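Local coordinates for protein RNase NGR3 (Nicotiana glutinosa, PDB 1VD3) that probably cleaves RNA as an endonuclease of the RNase T2 family, and in this structure holds the nucleotide 2'-UMP in its pocket, at residues 149-152 with 153-157; 105-108 with 109-113; 67-70 with 71-75; 29-33 with 34-38. All coordinates share one frame; numbering follows the deposited sequence.

Along the chain the order is contact 4, contact 3, contact 2, contact 1, each closing before the next opens. Contacts 2 and 3 are neighbours, with centres about 13 Å apart: the start of helix 109-123 lies against residues 67-72, which lead into helix 73-79. A salt bridge between R110 and D71 joins them. Contact 4, in the loop before strand 41-48, has its centre about 17 Å from that of contact 3. Contact 1 ends helix 144-155 beside strand 171-181, its centre 26 to 30 Å from the other three. All four are local turns or helix ends on the outer parts of the T2 fold; in contact 2 the Y112 side chain comes within about 8 Å of the bound nucleotide.

Contact 1. Residues 149-152 with 153-157; sequences KAIE and EGVGH
I151 and V155, one helical turn apart, lie side by side and point the same way, their methyls CG2 and CG2 4.0 Å apart. In V155 CG1 stands anti to the backbone N (chi1 173°), which leaves CG2 beside that N and turned back to the isoleucine. The same pair is tied through the backbone: V155 N donates to I151 O at 2.8 Å, nearly in line with the C=O bond, and V155 CB rests 3.4 Å from I151 O. Two residues earlier E153 N bonds K149 O at 2.9 Å, while G154 N reaches A150 O only weakly. The last rung runs from G156 N to E152 O at 2.7 Å. G156 then leaves the helix with positive phi (89°), where a CB would be jammed against the carbonyl O of V155. The bend brings H157 back over E152, so that E152 CA approaches H157 O at 3.3 Å in a nearly straight C-H...O contact (160° at the hydrogen), and E152 CG packs 3.8 Å from H157 C. H157 O is buried here and has no hydrogen-bond donor, so this C-H contact is a modest substitute. Further out, L125 and L129 of helix 125-131 and V176 of strand 171-181 press on I151, F187 and L178 touch V155, and D189 holds H157 ND1. The arrangement is a glycine-terminated helix C-terminus, in which helix 144-155 lays its apolar side on the central sheet and the chain turns toward strand 160-165.

Contact 2. Residues 105-108 with 109-113; sequences SALG and ERAYF
L107 and Y112 make the main apolar contact: L107 CD1 sits 3.8 Å from Y112 CA and comes to the edge of the tyrosine ring, 4.2 Å from Y112 CD1. L107 CB also meets A111 CB at 4.3 Å. Because L107 precedes the N-cap, G108, and Y112 is the fourth residue after that cap, the pair forms a hydrophobic staple across the first turn of helix 109-123. The tyrosine ring is flanked further along the helix by F113, over whose face Y112 CD2 lies 3.9 Å above the plane, displaced toward the rim. Among the backbone bonds, Y112 N donates to G108 O at 2.9 Å (152° at the hydrogen) and opens the helical series. Ahead of the cap, L107 N donates to S105 OG at 3.1 Å, an ST turn. It relies on OG standing between the backbone N and the carbonyl carbon (chi1 71°), and the same hydroxyl is bonded to G102 O. S105 OG also touches the tyrosine ring obliquely, 3.6 Å from Y112 CD1. Other polar ends find partners beyond the two segments: Y112 OH bonds L45 O, and E109 OE1 takes the N-H of D65. Y112 further packs on H101, predicted to be an active-site residue. With glycine at the N-cap no capping side chain is supplied, and across this contact the first turn is joined by apolar packing and by the bond to G108 O, while the phenol is placed to act as a second-shell neighbour of H101, probably a catalytic histidine.

Contact 3. Residues 67-70 with 71-75; sequences SEIS and DLIST
I69 O lies where two amides converge: L72 N donates at 2.8 Å from above the carbonyl plane, and I73 N makes a weak bond to the same I69 O at 3.2 Å. I73 N is shared, since S70 O is also a weak acceptor for it, at 3.4 Å. A water extends the turn into helix 73-79, donating to S70 O at 3.1 Å and accepting from S74 N at 2.9 Å. Behind the turn S70 OG donates to S67 O at 2.7 Å. OG lies anti to the carbonyl carbon (chi1 -54°), a position that points it backward along the chain, where it also meets E66 O. Across the turn the side chains of I69 and I73 cross at about a right angle, I69 CG1 touching I73 CD1 at 3.8 Å, while I73 CG1 packs against S70 O at 3.3 Å. An alanine in place of I73 would lose both of these contacts and would probably leave the end of I69 without its partner along the turn. D71 is salt-bridged to R110. One firm bond, L72 N to I69 O, thus carries the turn, and the weaker ones from I73 N, divided between I69 O and S70 O, lead into the helix, backed by isoleucine packing and the water.

Contact 4. Residues 29-33 with 34-38; sequences CYPTT and GKPDE
A type I beta turn from P31 to G34 reverses the chain in the loop between helix 18-22 and strand 41-48, and folds Y30 against K35 and P36. Its closing bond runs from G34 N to P31 O at 2.9 Å, the donor standing well above the carbonyl plane. G34 leaves the turn with phi 100°, where any CB would be driven into T33 O. The flanks then pack. K35 lies with its chain fully extended and CG anti to the backbone N (chi1 -179°), alongside the Y30 side chain. K35 CB is 3.9 Å from the centre of the Y30 ring, only 9° off the normal, a CH-pi contact over one face; farther out K35 CG meets Y30 CZ at 3.7 Å and K35 CE meets Y30 OH at 3.6 Å. The turn hangs beside the disulfide of C29 with C85, and Y30 O accepts from S87 OG, so its first arm is tied to the loop near L83, which contacts AMP in another structure of this protein, though not in this one. With a serine in place of Y30, the lysine chain would probably lose the ring face it lies on and be held less firmly. P36 crosses the tyrosine at about a right angle, its CD 3.4 Å from Y30 CD1, and the two proline rings meet at P31 CD and P36 CD, 3.9 Å apart. A water lies 2.9 Å from T33 OG1 and also donates to G34 O.

Contact 1. Residues 149-152 with 153-157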
loop_
_atom_site.group_PDB
_atom_site.type_symbol
_atom_site.label_atom_id
_atom_site.label_comp_id
_atom_site.label_asym_id
_atom_site.label_seq_id
_atom_site.Cartn_x
_atom_site.Cartn_y
_atom_site.Cartn_z
ATOM N N LYS A 149 14.725 -6.128 -6.676
ATOM C CA LYS A 149 15.732 -5.319 -7.355
ATOM C C LYS A 149 15.115 -4.360 -8.361
ATOM O O LYS A 149 15.568 -3.222 -8.501
ATOM C CB LYS A 149 16.754 -6.209 -8.063
ATOM C CG LYS A 149 17.649 -7.002 -7.127
ATOM C CD LYS A 149 18.746 -7.713 -7.912
ATOM C CE LYS A 149 19.626 -8.559 -7.009
ATOM N NZ LYS A 149 18.855 -9.657 -6.361
ATOM N N ALA A 150 14.084 -4.818 -9.059
ATOM C CA ALA A 150 13.417 -3.985 -10.050
ATOM C C ALA A 150 12.796 -2.758 -9.389
ATOM O O ALA A 150 12.872 -1.646 -9.918
ATOM C CB ALA A 150 12.348 -4.787 -10.774
ATOM N N ILE A 151 12.170 -2.962 -8.237
ATOM C CA ILE A 151 11.553 -1.855 -7.516
ATOM C C ILE A 151 12.656 -0.960 -6.956
ATOM O O ILE A 151 12.576 0.268 -7.020
ATOM C CB ILE A 151 10.671 -2.371 -6.350
ATOM C CG1 ILE A 151 9.466 -3.128 -6.916
ATOM C CG2 ILE A 151 10.222 -1.202 -5.475
ATOM C CD1 ILE A 151 8.602 -3.803 -5.884
ATOM N N GLU A 152 13.691 -1.591 -6.418
ATOM C CA GLU A 152 14.814 -0.876 -5.836
ATOM C C GLU A 152 15.476 0.060 -6.844
ATOM O O GLU A 152 15.817 1.193 -6.513
ATOM C CB GLU A 152 15.828 -1.881 -5.285
ATOM C CG GLU A 152 17.017 -1.266 -4.583
ATOM C CD GLU A 152 17.829 -2.302 -3.829
ATOM O OE1 GLU A 152 18.171 -3.345 -4.428
ATOM O OE2 GLU A 152 18.127 -2.075 -2.638
ATOM N N GLU A 153 15.652 -0.401 -8.078
ATOM C CA GLU A 153 16.280 0.446 -9.086
ATOM C C GLU A 153 15.410 1.653 -9.418
ATOM O O GLU A 153 15.920 2.759 -9.599
ATOM C CB GLU A 153 16.559 -0.334 -10.374
ATOM C CG GLU A 153 17.313 0.503 -11.402
ATOM C CD GLU A 153 17.557 -0.221 -12.710
ATOM O OE1 GLU A 153 16.576 -0.521 -13.424
ATOM O OE2 GLU A 153 18.736 -0.488 -13.024
ATOM N N GLY A 154 14.101 1.434 -9.494
ATOM C CA GLY A 154 13.183 2.509 -9.820
ATOM C C GLY A 154 12.888 3.482 -8.691
ATOM O O GLY A 154 12.562 4.643 -8.941
ATOM N N VAL A 155 13.004 3.021 -7.451
ATOM C CA VAL A 155 12.733 3.871 -6.299
ATOM C C VAL A 155 14.007 4.383 -5.630
ATOM O O VAL A 155 14.003 5.439 -4.995
ATOM C CB VAL A 155 11.881 3.116 -5.246
ATOM C CG1 VAL A 155 11.752 3.945 -3.978
ATOM C CG2 VAL A 155 10.501 2.814 -5.819
ATOM N N GLY A 156 15.095 3.634 -5.771
ATOM C CA GLY A 156 16.349 4.038 -5.164
ATOM C C GLY A 156 16.490 3.516 -3.746
ATOM O O GLY A 156 17.444 3.845 -3.045
ATOM N N HIS A 157 15.532 2.699 -3.321
ATOM C CA HIS A 157 15.544 2.121 -1.979
ATOM C C HIS A 157 14.917 0.740 -2.065
ATOM O O HIS A 157 14.041 0.502 -2.894
ATOM C CB HIS A 157 14.738 2.998 -1.019
ATOM C CG HIS A 157 15.216 4.415 -0.957
ATOM N ND1 HIS A 157 16.322 4.797 -0.227
ATOM C CD2 HIS A 157 14.770 5.532 -1.578
ATOM C CE1 HIS A 157 16.538 6.088 -0.406
ATOM N NE2 HIS A 157 15.612 6.557 -1.222
#

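Contact 2. Residues 105-108 with 109-113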
loop_
_atom_site.group_PDB
_atom_site.type_symbol
_atom_site.label_atom_id
_atom_site.label_comp_id
_atom_site.label_asym_id
_atom_site.label_seq_id
_atom_site.Cartn_x
_atom_site.Cartn_y
_atom_site.Cartn_z
ATOM N N SER A 105 0.261 11.381 12.028
ATOM C CA SER A 105 1.271 11.786 11.051
ATOM C C SER A 105 1.768 13.218 11.106
ATOM O O SER A 105 2.734 13.542 10.427
ATOM C CB SER A 105 0.745 11.538 9.636
ATOM O OG SER A 105 -0.275 12.478 9.330
ATOM N N ALA A 106 1.108 14.073 11.883
ATOM C CA ALA A 106 1.483 15.480 11.970
ATOM C C ALA A 106 1.089 16.208 10.685
ATOM O O ALA A 106 1.352 17.395 10.530
ATOM C CB ALA A 106 2.991 15.624 12.213
ATOM N N LEU A 107 0.452 15.491 9.767
ATOM C CA LEU A 107 0.016 16.077 8.503
ATOM C C LEU A 107 -1.452 16.469 8.558
ATOM O O LEU A 107 -2.247 15.829 9.247
ATOM C CB LEU A 107 0.190 15.075 7.359
ATOM C CG LEU A 107 1.596 14.598 6.996
ATOM C CD1 LEU A 107 1.497 13.538 5.908
ATOM C CD2 LEU A 107 2.437 15.777 6.522
ATOM N N GLY A 108 -1.802 17.523 7.824
ATOM C CA GLY A 108 -3.183 17.953 7.758
ATOM C C GLY A 108 -3.889 16.880 6.957
ATOM O O GLY A 108 -3.228 16.104 6.262
ATOM N N GLU A 109 -5.214 16.820 7.031
ATOM C CA GLU A 109 -5.942 15.785 6.310
ATOM C C GLU A 109 -5.657 15.741 4.809
ATOM O O GLU A 109 -5.366 14.678 4.256
ATOM C CB GLU A 109 -7.447 15.934 6.538
ATOM C CG GLU A 109 -8.248 14.802 5.931
ATOM C CD GLU A 109 -9.743 15.015 6.040
ATOM O OE1 GLU A 109 -10.257 15.078 7.177
ATOM O OE2 GLU A 109 -10.398 15.118 4.982
ATOM N N ARG A 110 -5.737 16.880 4.136
ATOM C CA ARG A 110 -5.489 16.878 2.701
ATOM C C ARG A 110 -4.037 16.524 2.367
ATOM O O ARG A 110 -3.769 15.832 1.383
ATOM C CB ARG A 110 -5.856 18.233 2.091
ATOM C CG ARG A 110 -5.812 18.231 0.576
ATOM C CD ARG A 110 -6.172 19.593 -0.008
ATOM N NE ARG A 110 -6.008 19.589 -1.458
ATOM C CZ ARG A 110 -6.937 19.197 -2.325
ATOM N NH1 ARG A 110 -8.125 18.774 -1.903
ATOM N NH2 ARG A 110 -6.666 19.214 -3.623
ATOM N N ALA A 111 -3.105 16.989 3.196
ATOM C CA ALA A 111 -1.687 16.726 2.974
ATOM C C ALA A 111 -1.402 15.240 3.109
ATOM O O ALA A 111 -0.577 14.688 2.380
ATOM C CB ALA A 111 -0.840 17.512 3.978
ATOM N N TYR A 112 -2.091 14.602 4.053
ATOM C CA TYR A 112 -1.931 13.171 4.297
ATOM C C TYR A 112 -2.347 12.364 3.071
ATOM O O TYR A 112 -1.612 11.499 2.594
ATOM C CB TYR A 112 -2.788 12.742 5.499
ATOM C CG TYR A 112 -2.704 11.263 5.822
ATOM C CD1 TYR A 112 -1.566 10.720 6.428
ATOM C CD2 TYR A 112 -3.750 10.406 5.499
ATOM C CE1 TYR A 112 -1.478 9.354 6.701
ATOM C CE2 TYR A 112 -3.675 9.043 5.764
ATOM C CZ TYR A 112 -2.535 8.523 6.362
ATOM O OH TYR A 112 -2.456 7.175 6.600
ATOM N N PHE A 113 -3.541 12.631 2.562
ATOM C CA PHE A 113 -3.993 11.884 1.398
ATOM C C PHE A 113 -3.216 12.226 0.126
ATOM O O PHE A 113 -2.932 11.347 -0.688
ATOM C CB PHE A 113 -5.499 12.075 1.210
ATOM C CG PHE A 113 -6.313 11.353 2.241
ATOM C CD1 PHE A 113 -6.725 11.994 3.404
ATOM C CD2 PHE A 113 -6.611 10.002 2.080
ATOM C CE1 PHE A 113 -7.422 11.293 4.397
ATOM C CE2 PHE A 113 -7.304 9.295 3.065
ATOM C CZ PHE A 113 -7.710 9.945 4.226
#

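Contact 3. Residues 67-70 with 71-75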
loop_
_atom_site.group_PDB
_atom_site.type_symbol
_atom_site.label_atom_id
_atom_site.label_comp_id
_atom_site.label_asym_id
_atom_site.label_seq_id
_atom_site.Cartn_x
_atom_site.Cartn_y
_atom_site.Cartn_z
ATOM N N SER A 67 -15.086 16.878 2.688
ATOM C CA SER A 67 -15.071 18.146 1.979
ATOM C C SER A 67 -13.646 18.612 1.700
ATOM O O SER A 67 -13.383 19.239 0.677
ATOM C CB SER A 67 -15.818 19.221 2.780
ATOM O OG SER A 67 -15.152 19.526 3.996
ATOM N N GLU A 68 -12.726 18.295 2.606
ATOM C CA GLU A 68 -11.335 18.707 2.444
ATOM C C GLU A 68 -10.583 17.981 1.335
ATOM O O GLU A 68 -9.547 18.457 0.867
ATOM C CB GLU A 68 -10.583 18.530 3.763
ATOM C CG GLU A 68 -11.022 19.491 4.848
ATOM C CD GLU A 68 -10.375 19.194 6.184
ATOM O OE1 GLU A 68 -9.138 19.033 6.225
ATOM O OE2 GLU A 68 -11.103 19.128 7.192
ATOM N N ILE A 69 -11.093 16.826 0.919
ATOM C CA ILE A 69 -10.444 16.050 -0.132
ATOM C C ILE A 69 -11.420 15.740 -1.264
ATOM O O ILE A 69 -11.182 14.851 -2.077
ATOM C CB ILE A 69 -9.881 14.723 0.425
ATOM C CG1 ILE A 69 -11.004 13.911 1.074
ATOM C CG2 ILE A 69 -8.778 15.007 1.439
ATOM C CD1 ILE A 69 -10.577 12.519 1.524
ATOM N N SER A 70 -12.507 16.506 -1.313
ATOM C CA SER A 70 -13.557 16.346 -2.313
ATOM C C SER A 70 -13.064 16.084 -3.734
ATOM O O SER A 70 -13.520 15.153 -4.398
ATOM C CB SER A 70 -14.446 17.593 -2.328
ATOM O OG SER A 70 -14.940 17.873 -1.034
ATOM N N ASP A 71 -12.142 16.918 -4.195
ATOM C CA ASP A 71 -11.601 16.810 -5.545
ATOM C C ASP A 71 -10.616 15.664 -5.757
ATOM O O ASP A 71 -10.211 15.390 -6.885
ATOM C CB ASP A 71 -10.950 18.139 -5.938
ATOM C CG ASP A 71 -9.809 18.524 -5.016
ATOM O OD1 ASP A 71 -9.946 18.349 -3.786
ATOM O OD2 ASP A 71 -8.782 19.014 -5.523
ATOM N N LEU A 72 -10.234 14.994 -4.673
ATOM C CA LEU A 72 -9.301 13.875 -4.755
ATOM C C LEU A 72 -10.035 12.532 -4.695
ATOM O O LEU A 72 -9.457 11.487 -5.007
ATOM C CB LEU A 72 -8.295 13.948 -3.597
ATOM C CG LEU A 72 -7.456 15.225 -3.473
ATOM C CD1 LEU A 72 -6.519 15.095 -2.283
ATOM C CD2 LEU A 72 -6.662 15.460 -4.751
ATOM N N ILE A 73 -11.307 12.567 -4.305
ATOM C CA ILE A 73 -12.107 11.349 -4.172
ATOM C C ILE A 73 -12.152 10.458 -5.411
ATOM O O ILE A 73 -11.978 9.246 -5.305
ATOM C CB ILE A 73 -13.571 11.672 -3.776
ATOM C CG1 ILE A 73 -13.606 12.500 -2.488
ATOM C CG2 ILE A 73 -14.349 10.373 -3.574
ATOM C CD1 ILE A 73 -13.179 11.752 -1.252
ATOM N N SER A 74 -12.397 11.038 -6.583
ATOM C CA SER A 74 -12.470 10.223 -7.793
ATOM C C SER A 74 -11.158 9.484 -8.048
ATOM O O SER A 74 -11.168 8.354 -8.535
ATOM C CB SER A 74 -12.836 11.078 -9.011
ATOM O OG SER A 74 -11.808 11.993 -9.330
ATOM N N THR A 75 -10.036 10.117 -7.715
ATOM C CA THR A 75 -8.728 9.494 -7.910
ATOM C C THR A 75 -8.517 8.419 -6.854
ATOM O O THR A 75 -8.024 7.334 -7.144
ATOM C CB THR A 75 -7.582 10.519 -7.788
ATOM O OG1 THR A 75 -7.771 11.563 -8.750
ATOM C CG2 THR A 75 -6.235 9.849 -8.043
HETATM O O HOH W 1 -13.177 13.727 -7.124
#

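Contact 4. Residues 29-33 with 34-38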
loop_
_atom_site.group_PDB
_atom_site.type_symbol
_atom_site.label_atom_id
_atom_site.label_comp_id
_atom_site.label_asym_id
_atom_site.label_seq_id
_atom_site.Cartn_x
_atom_site.Cartn_y
_atom_site.Cartn_z
ATOM N N CYS A 29 -14.739 -7.611 -2.389
ATOM C CA CYS A 29 -15.826 -6.988 -3.132
ATOM C C CYS A 29 -15.315 -5.752 -3.859
ATOM O O CYS A 29 -14.673 -4.891 -3.258
ATOM C CB CYS A 29 -16.967 -6.612 -2.173
ATOM S SG CYS A 29 -17.934 -8.050 -1.596
ATOM N N TYR A 30 -15.588 -5.668 -5.157
ATOM C CA TYR A 30 -15.145 -4.518 -5.933
ATOM C C TYR A 30 -15.827 -3.249 -5.426
ATOM O O TYR A 30 -16.960 -3.294 -4.945
ATOM C CB TYR A 30 -15.461 -4.710 -7.420
ATOM C CG TYR A 30 -14.707 -5.838 -8.091
ATOM C CD1 TYR A 30 -13.369 -6.093 -7.786
ATOM C CD2 TYR A 30 -15.314 -6.614 -9.078
ATOM C CE1 TYR A 30 -12.653 -7.092 -8.449
ATOM C CE2 TYR A 30 -14.608 -7.613 -9.747
ATOM C CZ TYR A 30 -13.281 -7.846 -9.429
ATOM O OH TYR A 30 -12.581 -8.831 -10.093
ATOM N N PRO A 31 -15.139 -2.098 -5.525
ATOM C CA PRO A 31 -15.657 -0.796 -5.083
ATOM C C PRO A 31 -16.959 -0.424 -5.791
ATOM O O PRO A 31 -17.331 -1.054 -6.777
ATOM C CB PRO A 31 -14.524 0.166 -5.440
ATOM C CG PRO A 31 -13.304 -0.696 -5.348
ATOM C CD PRO A 31 -13.754 -1.967 -6.013
ATOM N N THR A 32 -17.640 0.603 -5.291
ATOM C CA THR A 32 -18.891 1.055 -5.897
ATOM C C THR A 32 -18.622 1.545 -7.314
ATOM O O THR A 32 -19.530 1.611 -8.141
ATOM C CB THR A 32 -19.521 2.221 -5.109
ATOM O OG1 THR A 32 -18.601 3.319 -5.064
ATOM C CG2 THR A 32 -19.871 1.788 -3.697
ATOM N N THR A 33 -17.367 1.890 -7.580
ATOM C CA THR A 33 -16.959 2.381 -8.889
ATOM C C THR A 33 -16.593 1.250 -9.848
ATOM O O THR A 33 -16.215 1.497 -10.995
ATOM C CB THR A 33 -15.764 3.345 -8.763
ATOM O OG1 THR A 33 -14.778 2.774 -7.893
ATOM C CG2 THR A 33 -16.218 4.682 -8.205
ATOM N N GLY A 34 -16.703 0.012 -9.377
ATOM C CA GLY A 34 -16.394 -1.127 -10.223
ATOM C C GLY A 34 -15.021 -1.735 -10.010
ATOM O O GLY A 34 -14.242 -1.272 -9.176
ATOM N N LYS A 35 -14.728 -2.782 -10.775
ATOM C CA LYS A 35 -13.450 -3.479 -10.685
ATOM C C LYS A 35 -12.275 -2.504 -10.774
ATOM O O LYS A 35 -12.175 -1.720 -11.719
ATOM C CB LYS A 35 -13.355 -4.523 -11.801
ATOM C CG LYS A 35 -12.075 -5.336 -11.800
ATOM C CD LYS A 35 -12.141 -6.442 -12.839
ATOM C CE LYS A 35 -10.850 -7.242 -12.881
ATOM N NZ LYS A 35 -10.957 -8.421 -13.781
ATOM N N PRO A 36 -11.366 -2.541 -9.787
ATOM C CA PRO A 36 -10.206 -1.646 -9.784
ATOM C C PRO A 36 -9.229 -1.907 -10.928
ATOM O O PRO A 36 -9.231 -2.982 -11.534
ATOM C CB PRO A 36 -9.578 -1.906 -8.417
ATOM C CG PRO A 36 -9.885 -3.351 -8.187
ATOM C CD PRO A 36 -11.331 -3.443 -8.621
ATOM N N ASP A 37 -8.402 -0.907 -11.218
ATOM C CA ASP A 37 -7.394 -1.011 -12.264
ATOM C C ASP A 37 -6.394 -2.092 -11.883
ATOM O O ASP A 37 -6.202 -2.379 -10.700
ATOM C CB ASP A 37 -6.625 0.308 -12.414
ATOM C CG ASP A 37 -7.505 1.461 -12.838
ATOM O OD1 ASP A 37 -8.224 1.320 -13.848
ATOM O OD2 ASP A 37 -7.466 2.516 -12.167
ATOM N N GLU A 38 -5.761 -2.689 -12.886
ATOM C CA GLU A 38 -4.750 -3.701 -12.638
ATOM C C GLU A 38 -3.468 -2.917 -12.403
ATOM O O GLU A 38 -2.637 -2.765 -13.297
ATOM C CB GLU A 38 -4.590 -4.632 -13.845
ATOM C CG GLU A 38 -3.419 -5.603 -13.711
ATOM C CD GLU A 38 -3.417 -6.687 -14.776
ATOM O OE1 GLU A 38 -4.327 -7.540 -14.755
ATOM O OE2 GLU A 38 -2.508 -6.685 -15.634
HETATM O O HOH W 2 -12.946 0.870 -9.045
#